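Local coordinates for xyloglucan-specific endo-beta-1,4-glucanase BoGH9A (Bacteroides ovatus, PDB 6DHT), which hydrolyses internal beta-1,4-glucosidic linkages in the backbone of xyloglucan, releasing xyloglucan oligosaccharides, at residues 114-119 and 203-208; 164-169 and 215-220; 185-190 and 276-281; 209-214 and 283-288. All blocks are in the same frame, centred on the assembly; numbering follows the deposited sequence.

All four contacts lie within the family 9 glycoside hydrolase domain, and three of them gather round one calcium ion. Interactions 1, 2 and 4 each supply ligands to it: Glu206 from the first, Asp216 from the second, and Asn209, Thr211 and Asp213 from the fourth. Interactions 2 and 4 share helix 213-226, while interaction 3 joins helices 176-192 and 265-281. Along the chain interaction 1 closes before interaction 4 opens; every other pair crosses. Centres of interactions 1 and 2 are about 9 Å apart, those of 1 and 3 about 18 Å. The calcium site thus ties the loop 203-212 to the start of a helix that is itself packed against several distant segments.

Interaction 1: residues 114-119 and 203-208; sequences SFYYQR and NIPESN. With CA (calcium ion), chain D.
The end of helix 105-117 and the type I beta turn Ile204 to Ser207 come nearest at Tyr116 and Ile204, whose CA atoms are 7.2 Å apart. Arg119 and Glu206 form the polar half of the contact, a salt bridge made of two hydrogen bonds. The guanidinium grips the carboxylate end-on: NH1 of Arg119 donates to OE2 of Glu206 at 3.0 Å, and NH2 of Arg119 to OE1 of Glu206 at 3.0 Å. The first oxygen is met on its syn side; the second is approached from above the carboxylate plane, with the two flat groups turned 52° apart. Arg119 reaches this far with its chain extended from CG to NE, whereas Glu206 folds back at chi2 (78°) to bring its carboxylate round. NH2 of Arg119 also forms a salt bridge with Glu217, so one cation serves two acids. With an alanine here, Glu206 and Glu217 would probably lose the cation they share, and Glu206 would be free to turn.

The apolar half is Tyr116: its CB meets CG2 of Ile204 at 3.9 Å, and its CE1 meets CD of Pro205 at 3.6 Å. CD1 of Tyr116 also lies over one face of the Arg119 guanidinium. The backbone O of Glu206 binds calcium at 2.4 Å. Around this contact, Tyr128 of helix 126-129 touches both Tyr116 and Pro205, while Glu217 of helix 213-226 packs against Tyr116.

Interaction 2: residues 164-169 and 215-220; sequences KGWYDA and LDEMQF. With CA (calcium ion), chain D.
Helix 213-226, whose first turn carries the calcium ligand Asp216, is met here by the loop that follows strand 159-160, with Trp166 against Glu217 and Lys164 against Phe220. The indole NE1 of Trp166 donates to OE2 of Glu217 over 2.9 Å with an N-H...O angle of 165°. The acceptor lies near the indole plane and offers its anti lone pair, so the bond runs off the ring edge and helps to fix the rotation of the indole. The other oxygen of Glu217, OE1, is taken by Arg119; the carboxylate is thus held by both oxygens inside the protein. Further round the same indole, CH2 of Trp166 rests 4.1 Å from CE of Met218.

The loop belongs to the catalytic domain of family 9, and it leads on to Asp171, the predicted nucleophile, whose side chain is about 10 Å from that of Trp166. Its backbone is pinned to the helix by Gly165 N, which donates to the O of Phe220 at 3.2 Å. The backbone angles of Gly165 would force any CB against the preceding carbonyl oxygen, which calls for glycine.

Lys164 crosses the Phe220 ring as a CH-pi contact: its CE stands 3.9 Å from the ring centroid, 27° off the normal. A bend at chi3 (71°) carries the chain across this face, beyond which NZ forms a salt bridge with Asp223 and also reaches a water that donates to OE1 of Gln219. Toward the start of the helix, OD2 of Asp216 binds calcium at 2.3 Å.

Interaction 3: residues 185-190 and 276-281; sequences LMQSIY and AQSSRL. With EDO (1,2-ethanediol), chain I.
Gln187 of helix 176-192 reaches across to Gln277, Ser278 and Leu281 of helix 265-281, a helix-helix contact within the (alpha/alpha)6 barrel of family 9 glycoside hydrolases. The axes of the two short segments approach to 10.9 Å and cross at 35°. CB of Gln187 packs 3.6 Å from CD1 of Leu281 and also lies close to the amide of Gln277. CG follows along the same leucine methyl, and CD stays in touch with it. With the chain extended beyond CG, the amide is delivered between two acceptors. NE2 of Gln187 donates to OG of Ser278 at 3.0 Å, almost straight at 173°, and to OE1 of Gln277 at 3.0 Å. OE1 of Gln187 packs against CG of Met218 and CD2 of Leu215 on helix 213-226.

Both acceptors lie near the Gln187 amide plane, as suits its two N-H groups, and together they fix the flip of that amide. The Gln277 amide is turned 65° against it, and its OE1 receives the N-H from above the carbonyl plane, not along a lone pair; its own NE2 is bonded to the backbone O of Gly184. OG of Ser278 is likewise bonded to Val274 O.

CD1 of Leu281 also meets CD2 of Tyr190 at 3.9 Å. A water lying at the edge of the Tyr190 ring, 2.8 Å from its OH, donates to the backbone O of Leu281.

Interaction 4: residues 209-214 and 283-288; sequences NHTPDL and ASYEED. With CA (calcium ion), chain D; EDO (1,2-ethanediol), chain H.
OD2 of Asp288 is gripped by two donors from the loop 209-212. The hydroxyl OG1 of Thr211 donates a hydrogen bond to it over 2.7 Å, on the anti lone pair, and the backbone N of His210 donates a second over 2.8 Å, on the syn lone pair. The carboxylate is also stacked on the side-chain amide of Asn209, the two planes only 20° apart, with CG of Asn209 3.3 Å from OD2 of Asp288. Its other oxygen, OD1, accepts from a water that stands 2.7 Å from ND1 of His210. Shortening Asp288 to an alanine is likely to strip the Thr211 hydroxyl and the His210 N-H of their common acceptor and let the metal-binding loop shift.

Tyr285 covers the neighbouring part of that loop. A chi1 of -57° turns OG1 of Thr211 to Asp288 and CG2 to the Tyr285 ring, where it makes a CH-pi contact over one face, 4.2 Å from the centroid and 21° off the normal, while CB of Ser284 lies over the opposite face. CD of Pro212 meets CZ of Tyr285 at 3.4 Å, the two side chains crossing at about a right angle. Further out, OE1 of Glu287 sits over a face of the His210 ring.

Asn209 bends the loop into an Asx turn, its OD1 accepting from Thr211 N at 2.9 Å, and the same OD1 binds calcium. Thr211 O and Asp213 OD1 bind it too, with a water, Glu206 O and Asp216 OD2 completing six ligands: a calcium-binding loop that runs through the N-cap Pro212 into the first turn of helix 213-226.

Interaction 1: residues 114-119 and 203-208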
# COMPACT_ATOMS: atom_id res chain seq x y z
N SER A 114 -5.74 -6.15 -7.45
CA SER A 114 -4.40 -6.23 -8.02
C SER A 114 -3.60 -7.38 -7.42
O SER A 114 -2.78 -8.00 -8.12
CB SER A 114 -3.65 -4.91 -7.79
OG SER A 114 -3.22 -4.76 -6.44
N PHE A 115 -3.82 -7.68 -6.14
CA PHE A 115 -3.12 -8.75 -5.47
C PHE A 115 -3.46 -10.11 -6.08
O PHE A 115 -2.59 -10.99 -6.21
CB PHE A 115 -3.42 -8.73 -3.97
CG PHE A 115 -2.79 -7.57 -3.25
CD1 PHE A 115 -3.41 -6.33 -3.20
CD2 PHE A 115 -1.54 -7.72 -2.64
CE1 PHE A 115 -2.78 -5.25 -2.58
CE2 PHE A 115 -0.93 -6.65 -2.01
CZ PHE A 115 -1.55 -5.42 -2.00
N TYR A 116 -4.73 -10.29 -6.46
CA TYR A 116 -5.15 -11.49 -7.15
C TYR A 116 -4.34 -11.70 -8.44
O TYR A 116 -3.84 -12.79 -8.70
CB TYR A 116 -6.66 -11.48 -7.41
CG TYR A 116 -7.08 -12.50 -8.46
CD1 TYR A 116 -7.25 -13.84 -8.13
CD2 TYR A 116 -7.29 -12.11 -9.77
CE1 TYR A 116 -7.60 -14.76 -9.10
CE2 TYR A 116 -7.65 -13.03 -10.74
CZ TYR A 116 -7.81 -14.35 -10.39
OH TYR A 116 -8.17 -15.29 -11.34
N TYR A 117 -4.16 -10.64 -9.22
CA TYR A 117 -3.36 -10.74 -10.43
C TYR A 117 -1.89 -11.10 -10.14
O TYR A 117 -1.22 -11.71 -10.97
CB TYR A 117 -3.45 -9.45 -11.24
CG TYR A 117 -4.79 -9.23 -11.87
CD1 TYR A 117 -5.19 -9.98 -12.98
CD2 TYR A 117 -5.66 -8.25 -11.40
CE1 TYR A 117 -6.40 -9.76 -13.59
CE2 TYR A 117 -6.88 -8.05 -12.00
CZ TYR A 117 -7.24 -8.81 -13.10
OH TYR A 117 -8.47 -8.56 -13.69
N GLN A 118 -1.39 -10.72 -8.97
CA GLN A 118 -0.01 -11.04 -8.59
C GLN A 118 0.19 -12.49 -8.08
O GLN A 118 1.31 -12.88 -7.71
CB GLN A 118 0.49 -10.08 -7.52
CG GLN A 118 0.61 -8.62 -7.92
CD GLN A 118 1.73 -8.35 -8.91
OE1 GLN A 118 1.48 -8.21 -10.11
NE2 GLN A 118 2.95 -8.22 -8.41
N ARG A 119 -0.88 -13.27 -7.99
CA ARG A 119 -0.77 -14.58 -7.36
C ARG A 119 0.04 -15.53 -8.20
O ARG A 119 -0.11 -15.58 -9.42
CB ARG A 119 -2.15 -15.22 -7.19
CG ARG A 119 -3.00 -14.61 -6.07
CD ARG A 119 -4.22 -15.46 -5.87
NE ARG A 119 -5.21 -14.81 -5.00
CZ ARG A 119 -6.39 -15.35 -4.71
NH1 ARG A 119 -6.69 -16.55 -5.19
NH2 ARG A 119 -7.26 -14.70 -3.93
N ASN A 203 -14.91 -10.29 -6.90
CA ASN A 203 -14.89 -11.33 -7.92
C ASN A 203 -13.54 -12.02 -8.02
O ASN A 203 -12.87 -12.00 -9.06
CB ASN A 203 -15.35 -10.78 -9.27
CG ASN A 203 -15.49 -11.88 -10.32
OD1 ASN A 203 -15.80 -13.02 -9.99
ND2 ASN A 203 -15.23 -11.54 -11.56
N ILE A 204 -13.14 -12.62 -6.91
CA ILE A 204 -12.01 -13.54 -6.84
C ILE A 204 -12.58 -14.94 -6.60
O ILE A 204 -13.76 -15.09 -6.29
CB ILE A 204 -11.01 -13.15 -5.72
CG1 ILE A 204 -11.72 -12.97 -4.37
CG2 ILE A 204 -10.27 -11.89 -6.11
CD1 ILE A 204 -10.79 -12.80 -3.20
N PRO A 205 -11.76 -15.99 -6.74
CA PRO A 205 -12.29 -17.34 -6.58
C PRO A 205 -12.97 -17.55 -5.22
O PRO A 205 -13.88 -18.39 -5.11
CB PRO A 205 -11.05 -18.22 -6.76
CG PRO A 205 -10.17 -17.42 -7.65
CD PRO A 205 -10.36 -16.00 -7.21
N GLU A 206 -12.56 -16.77 -4.23
CA GLU A 206 -13.04 -16.93 -2.87
C GLU A 206 -14.22 -16.00 -2.54
O GLU A 206 -14.60 -15.86 -1.37
CB GLU A 206 -11.90 -16.74 -1.86
CG GLU A 206 -10.66 -17.63 -2.13
CD GLU A 206 -9.74 -17.15 -3.26
OE1 GLU A 206 -9.92 -16.02 -3.78
OE2 GLU A 206 -8.81 -17.92 -3.62
N SER A 207 -14.79 -15.37 -3.56
CA SER A 207 -15.86 -14.40 -3.34
C SER A 207 -17.18 -15.01 -2.86
O SER A 207 -18.03 -14.29 -2.36
CB SER A 207 -16.14 -13.54 -4.57
OG SER A 207 -15.08 -12.60 -4.78
N ASN A 208 -17.33 -16.32 -2.98
CA ASN A 208 -18.60 -16.95 -2.56
C ASN A 208 -18.48 -17.80 -1.30
O ASN A 208 -19.41 -18.54 -0.97
CB ASN A 208 -19.22 -17.73 -3.71
CG ASN A 208 -19.68 -16.83 -4.85
OD1 ASN A 208 -19.39 -17.08 -6.02
ND2 ASN A 208 -20.38 -15.75 -4.51
CA CA D . -14.73 -14.43 0.50
O HOH W 1 -17.07 -14.16 0.41

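Interaction 2: residues 164-169 and 215-220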
# COMPACT_ATOMS: atom_id res chain seq x y z
N LYS A 164 2.53 -20.72 -3.52
CA LYS A 164 1.53 -19.66 -3.31
C LYS A 164 2.26 -18.36 -2.99
O LYS A 164 3.45 -18.21 -3.23
CB LYS A 164 0.48 -20.03 -2.26
CG LYS A 164 -0.30 -21.30 -2.63
CD LYS A 164 -1.20 -21.76 -1.51
CE LYS A 164 -2.36 -20.83 -1.33
NZ LYS A 164 -3.30 -21.41 -0.34
N GLY A 165 1.52 -17.39 -2.46
CA GLY A 165 2.08 -16.06 -2.31
C GLY A 165 2.05 -15.23 -3.57
O GLY A 165 1.80 -15.73 -4.67
N TRP A 166 2.30 -13.94 -3.40
CA TRP A 166 2.27 -13.00 -4.51
C TRP A 166 3.66 -12.72 -5.10
O TRP A 166 4.63 -12.66 -4.37
CB TRP A 166 1.73 -11.63 -4.08
CG TRP A 166 0.41 -11.65 -3.37
CD1 TRP A 166 -0.77 -12.14 -3.83
CD2 TRP A 166 0.14 -11.10 -2.07
NE1 TRP A 166 -1.76 -11.94 -2.89
CE2 TRP A 166 -1.23 -11.30 -1.80
CE3 TRP A 166 0.93 -10.45 -1.12
CZ2 TRP A 166 -1.82 -10.86 -0.63
CZ3 TRP A 166 0.33 -10.01 0.04
CH2 TRP A 166 -1.02 -10.21 0.28
N TYR A 167 3.73 -12.46 -6.40
CA TYR A 167 4.87 -11.75 -6.94
C TYR A 167 4.97 -10.40 -6.23
O TYR A 167 3.96 -9.72 -6.03
CB TYR A 167 4.71 -11.51 -8.43
CG TYR A 167 4.61 -12.73 -9.29
CD1 TYR A 167 5.56 -13.74 -9.23
CD2 TYR A 167 3.57 -12.87 -10.21
CE1 TYR A 167 5.47 -14.84 -10.04
CE2 TYR A 167 3.47 -13.98 -11.01
CZ TYR A 167 4.43 -14.96 -10.93
OH TYR A 167 4.34 -16.08 -11.72
N ASP A 168 6.17 -9.98 -5.87
CA ASP A 168 6.35 -8.76 -5.11
C ASP A 168 5.93 -7.50 -5.85
O ASP A 168 5.40 -6.55 -5.25
CB ASP A 168 7.80 -8.59 -4.71
CG ASP A 168 8.00 -7.60 -3.60
OD1 ASP A 168 7.34 -7.74 -2.54
OD2 ASP A 168 8.85 -6.70 -3.75
N ALA A 169 6.24 -7.41 -7.15
CA ALA A 169 6.26 -6.11 -7.78
C ALA A 169 6.39 -6.28 -9.28
O ALA A 169 5.71 -7.12 -9.87
CB ALA A 169 7.45 -5.32 -7.21
N LEU A 215 -9.53 -10.76 3.51
CA LEU A 215 -8.83 -11.79 4.26
C LEU A 215 -8.51 -13.00 3.40
O LEU A 215 -7.45 -13.58 3.55
CB LEU A 215 -9.65 -12.23 5.47
CG LEU A 215 -9.83 -11.19 6.57
CD1 LEU A 215 -10.56 -11.81 7.78
CD2 LEU A 215 -8.52 -10.54 7.01
N ASP A 216 -9.41 -13.38 2.49
CA ASP A 216 -9.05 -14.44 1.53
C ASP A 216 -7.76 -14.11 0.80
O ASP A 216 -6.86 -14.96 0.62
CB ASP A 216 -10.13 -14.69 0.50
CG ASP A 216 -11.41 -15.26 1.09
OD1 ASP A 216 -11.36 -16.27 1.84
OD2 ASP A 216 -12.46 -14.69 0.78
N GLU A 217 -7.68 -12.88 0.32
CA GLU A 217 -6.50 -12.48 -0.43
C GLU A 217 -5.24 -12.53 0.44
O GLU A 217 -4.22 -13.08 0.02
CB GLU A 217 -6.67 -11.10 -1.06
CG GLU A 217 -5.58 -10.78 -2.10
CD GLU A 217 -5.59 -11.78 -3.26
OE1 GLU A 217 -6.68 -11.97 -3.87
OE2 GLU A 217 -4.54 -12.41 -3.53
N MET A 218 -5.32 -11.97 1.65
CA MET A 218 -4.18 -12.02 2.53
C MET A 218 -3.76 -13.45 2.75
O MET A 218 -2.57 -13.74 2.77
CB MET A 218 -4.46 -11.34 3.88
CG MET A 218 -4.99 -9.90 3.83
SD MET A 218 -3.92 -8.71 2.99
CE MET A 218 -4.69 -8.65 1.38
N GLN A 219 -4.74 -14.34 2.96
CA GLN A 219 -4.40 -15.72 3.30
C GLN A 219 -3.62 -16.39 2.19
O GLN A 219 -2.78 -17.26 2.46
CB GLN A 219 -5.66 -16.52 3.61
CG GLN A 219 -5.53 -17.42 4.85
CD GLN A 219 -4.67 -18.68 4.65
OE1 GLN A 219 -4.79 -19.39 3.64
NE2 GLN A 219 -3.80 -18.94 5.61
N PHE A 220 -3.86 -15.98 0.95
CA PHE A 220 -3.14 -16.58 -0.17
C PHE A 220 -1.64 -16.40 0.01
O PHE A 220 -0.84 -17.28 -0.35
CB PHE A 220 -3.55 -16.01 -1.51
CG PHE A 220 -3.08 -16.86 -2.64
CD1 PHE A 220 -3.81 -17.96 -3.04
CD2 PHE A 220 -1.86 -16.61 -3.26
CE1 PHE A 220 -3.37 -18.77 -4.08
CE2 PHE A 220 -1.41 -17.43 -4.30
CZ PHE A 220 -2.17 -18.52 -4.69
CA CA D . -14.73 -14.43 0.50
O HOH W 2 -5.01 -19.33 0.84
O HOH W 1 -17.07 -14.16 0.41

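Interaction 3: residues 185-190 and 276-281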
# COMPACT_ATOMS: atom_id res chain seq x y z
N LEU A 185 -0.28 -3.77 7.04
CA LEU A 185 -0.91 -2.48 6.80
C LEU A 185 -2.37 -2.66 6.40
O LEU A 185 -3.26 -2.01 6.97
CB LEU A 185 -0.14 -1.71 5.71
CG LEU A 185 -0.75 -0.35 5.34
CD1 LEU A 185 -0.86 0.57 6.53
CD2 LEU A 185 0.06 0.28 4.23
N MET A 186 -2.65 -3.56 5.46
CA MET A 186 -4.01 -3.74 4.99
C MET A 186 -4.89 -4.27 6.11
O MET A 186 -6.05 -3.85 6.25
CB MET A 186 -4.09 -4.61 3.74
CG MET A 186 -3.48 -3.92 2.53
SD MET A 186 -3.57 -4.86 1.01
CE MET A 186 -2.29 -6.04 1.26
N GLN A 187 -4.36 -5.18 6.90
CA GLN A 187 -5.11 -5.75 8.03
C GLN A 187 -5.28 -4.75 9.17
O GLN A 187 -6.19 -4.91 10.01
CB GLN A 187 -4.48 -7.10 8.49
CG GLN A 187 -4.76 -8.18 7.46
CD GLN A 187 -4.39 -9.61 7.85
OE1 GLN A 187 -4.89 -10.53 7.20
NE2 GLN A 187 -3.51 -9.81 8.80
N SER A 188 -4.44 -3.72 9.26
CA SER A 188 -4.67 -2.63 10.22
C SER A 188 -5.97 -1.91 9.82
O SER A 188 -6.84 -1.65 10.67
CB SER A 188 -3.50 -1.64 10.24
OG SER A 188 -2.30 -2.26 10.65
N ILE A 189 -6.13 -1.58 8.55
CA ILE A 189 -7.32 -0.86 8.12
C ILE A 189 -8.56 -1.78 8.17
O ILE A 189 -9.67 -1.35 8.55
CB ILE A 189 -7.09 -0.18 6.71
CG1 ILE A 189 -6.35 1.17 6.87
CG2 ILE A 189 -8.37 0.07 5.96
CD1 ILE A 189 -5.02 1.11 7.45
N TYR A 190 -8.37 -3.04 7.82
CA TYR A 190 -9.44 -4.03 7.94
C TYR A 190 -10.12 -4.00 9.32
O TYR A 190 -11.35 -4.01 9.44
CB TYR A 190 -8.89 -5.43 7.66
CG TYR A 190 -9.91 -6.50 7.94
CD1 TYR A 190 -10.88 -6.83 6.99
CD2 TYR A 190 -9.90 -7.18 9.16
CE1 TYR A 190 -11.87 -7.77 7.29
CE2 TYR A 190 -10.85 -8.10 9.44
CZ TYR A 190 -11.81 -8.41 8.50
OH TYR A 190 -12.77 -9.36 8.86
N ALA A 276 0.78 -13.13 14.30
CA ALA A 276 0.05 -12.83 15.53
C ALA A 276 -1.22 -12.01 15.23
O ALA A 276 -2.31 -12.31 15.75
CB ALA A 276 0.96 -12.10 16.49
N GLN A 277 -1.09 -10.98 14.40
CA GLN A 277 -2.23 -10.20 13.94
C GLN A 277 -3.27 -11.12 13.27
O GLN A 277 -4.45 -11.08 13.60
CB GLN A 277 -1.74 -9.16 12.92
CG GLN A 277 -2.76 -8.11 12.47
CD GLN A 277 -2.27 -7.32 11.27
OE1 GLN A 277 -1.82 -7.89 10.28
NE2 GLN A 277 -2.35 -6.02 11.36
N SER A 278 -2.81 -11.90 12.29
CA SER A 278 -3.71 -12.77 11.54
C SER A 278 -4.43 -13.80 12.42
O SER A 278 -5.57 -14.17 12.14
CB SER A 278 -2.95 -13.48 10.41
OG SER A 278 -2.38 -12.51 9.53
N SER A 279 -3.74 -14.27 13.46
CA SER A 279 -4.34 -15.24 14.37
C SER A 279 -5.66 -14.70 14.90
O SER A 279 -6.66 -15.43 14.95
CB SER A 279 -3.38 -15.53 15.52
OG SER A 279 -3.94 -16.54 16.33
N ARG A 280 -5.69 -13.43 15.29
CA ARG A 280 -6.91 -12.83 15.81
C ARG A 280 -7.97 -12.68 14.73
O ARG A 280 -9.15 -12.96 14.94
CB ARG A 280 -6.63 -11.44 16.41
CG ARG A 280 -5.60 -11.42 17.49
CD ARG A 280 -5.57 -10.07 18.22
NE ARG A 280 -5.39 -8.90 17.35
CZ ARG A 280 -4.21 -8.41 16.97
NH1 ARG A 280 -3.09 -8.98 17.38
NH2 ARG A 280 -4.15 -7.35 16.17
N LEU A 281 -7.55 -12.22 13.55
CA LEU A 281 -8.52 -11.89 12.52
C LEU A 281 -9.18 -13.10 11.89
O LEU A 281 -10.27 -12.99 11.35
CB LEU A 281 -7.89 -11.04 11.42
CG LEU A 281 -7.22 -9.75 11.87
CD1 LEU A 281 -6.72 -8.98 10.63
CD2 LEU A 281 -8.03 -8.91 12.79
C1 EDO I . -11.05 -9.41 14.24
O1 EDO I . -10.15 -9.77 15.30
C2 EDO I . -11.43 -7.95 14.43
O2 EDO I . -10.28 -7.21 14.86
O HOH W 3 -12.02 -10.62 11.28

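Interaction 4: residues 209-214 and 283-288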
# COMPACT_ATOMS: atom_id res chain seq x y z
N ASN A 209 -17.38 -17.66 -0.58
CA ASN A 209 -17.24 -18.36 0.69
C ASN A 209 -17.77 -17.50 1.84
O ASN A 209 -18.45 -16.51 1.60
CB ASN A 209 -15.81 -18.83 0.92
CG ASN A 209 -14.83 -17.70 1.19
OD1 ASN A 209 -15.21 -16.54 1.43
ND2 ASN A 209 -13.56 -18.05 1.17
N HIS A 210 -17.42 -17.85 3.07
CA HIS A 210 -17.95 -17.16 4.25
C HIS A 210 -16.96 -16.19 4.90
O HIS A 210 -17.15 -15.76 6.04
CB HIS A 210 -18.41 -18.18 5.30
CG HIS A 210 -19.67 -18.89 4.93
ND1 HIS A 210 -19.74 -19.77 3.87
CD2 HIS A 210 -20.92 -18.84 5.46
CE1 HIS A 210 -20.98 -20.23 3.76
NE2 HIS A 210 -21.71 -19.69 4.72
N THR A 211 -15.91 -15.83 4.15
CA THR A 211 -14.81 -15.05 4.69
C THR A 211 -14.72 -13.74 3.89
O THR A 211 -14.89 -13.76 2.68
CB THR A 211 -13.51 -15.81 4.58
OG1 THR A 211 -13.65 -17.07 5.27
CG2 THR A 211 -12.38 -15.05 5.24
N PRO A 212 -14.49 -12.61 4.58
CA PRO A 212 -14.25 -11.37 3.82
C PRO A 212 -13.12 -11.52 2.81
O PRO A 212 -12.06 -12.08 3.09
CB PRO A 212 -13.87 -10.36 4.91
CG PRO A 212 -14.59 -10.88 6.16
CD PRO A 212 -14.43 -12.38 6.04
N ASP A 213 -13.40 -11.03 1.62
CA ASP A 213 -12.51 -11.21 0.47
C ASP A 213 -11.11 -10.63 0.73
O ASP A 213 -10.14 -11.21 0.26
CB ASP A 213 -13.09 -10.61 -0.80
CG ASP A 213 -14.18 -11.47 -1.44
OD1 ASP A 213 -14.54 -12.52 -0.86
OD2 ASP A 213 -14.69 -11.06 -2.50
N LEU A 214 -11.00 -9.51 1.45
CA LEU A 214 -9.68 -9.00 1.81
C LEU A 214 -8.89 -10.06 2.56
O LEU A 214 -7.70 -10.26 2.28
CB LEU A 214 -9.74 -7.70 2.61
CG LEU A 214 -8.39 -7.10 3.00
CD1 LEU A 214 -8.53 -5.58 3.04
CD2 LEU A 214 -7.86 -7.61 4.30
N ALA A 283 -9.75 -15.97 13.54
CA ALA A 283 -10.39 -16.79 14.60
C ALA A 283 -11.84 -17.13 14.29
O ALA A 283 -12.30 -18.24 14.60
CB ALA A 283 -10.31 -16.07 15.92
N SER A 284 -12.56 -16.19 13.68
CA SER A 284 -13.95 -16.39 13.28
C SER A 284 -14.15 -17.20 12.01
O SER A 284 -15.30 -17.48 11.66
CB SER A 284 -14.64 -15.04 13.09
OG SER A 284 -14.69 -14.34 14.32
N TYR A 285 -13.07 -17.56 11.31
CA TYR A 285 -13.20 -18.16 9.99
C TYR A 285 -12.57 -19.56 9.92
O TYR A 285 -11.89 -19.93 8.97
CB TYR A 285 -12.63 -17.18 8.92
CG TYR A 285 -13.31 -15.83 9.02
CD1 TYR A 285 -14.64 -15.68 8.63
CD2 TYR A 285 -12.65 -14.72 9.54
CE1 TYR A 285 -15.29 -14.47 8.75
CE2 TYR A 285 -13.29 -13.50 9.67
CZ TYR A 285 -14.61 -13.38 9.27
OH TYR A 285 -15.28 -12.19 9.38
N GLU A 286 -12.86 -20.34 10.95
CA GLU A 286 -12.43 -21.72 11.01
C GLU A 286 -13.10 -22.55 9.92
O GLU A 286 -12.53 -23.54 9.46
CB GLU A 286 -12.76 -22.30 12.39
CG GLU A 286 -11.84 -21.78 13.47
CD GLU A 286 -10.42 -22.31 13.35
OE1 GLU A 286 -10.23 -23.44 12.84
OE2 GLU A 286 -9.48 -21.59 13.79
N GLU A 287 -14.27 -22.14 9.47
CA GLU A 287 -14.97 -22.86 8.41
C GLU A 287 -14.16 -22.90 7.13
O GLU A 287 -13.95 -23.96 6.54
CB GLU A 287 -16.34 -22.24 8.15
CG GLU A 287 -17.08 -22.88 6.99
CD GLU A 287 -18.48 -22.32 6.79
OE1 GLU A 287 -18.80 -21.26 7.37
OE2 GLU A 287 -19.27 -22.95 6.04
N ASP A 288 -13.67 -21.74 6.70
CA ASP A 288 -12.93 -21.66 5.45
C ASP A 288 -11.43 -21.84 5.66
O ASP A 288 -10.72 -22.25 4.75
CB ASP A 288 -13.21 -20.30 4.80
CG ASP A 288 -14.62 -20.20 4.23
OD1 ASP A 288 -15.22 -21.23 3.83
OD2 ASP A 288 -15.17 -19.08 4.20
CA CA D . -14.73 -14.43 0.50
C1 EDO H . -19.48 -12.82 3.81
O1 EDO H . -18.62 -13.70 3.07
C2 EDO H . -18.68 -12.30 4.99
O2 EDO H . -17.59 -11.54 4.47
O HOH W 1 -17.07 -14.16 0.41
O HOH W 4 -17.68 -21.11 2.64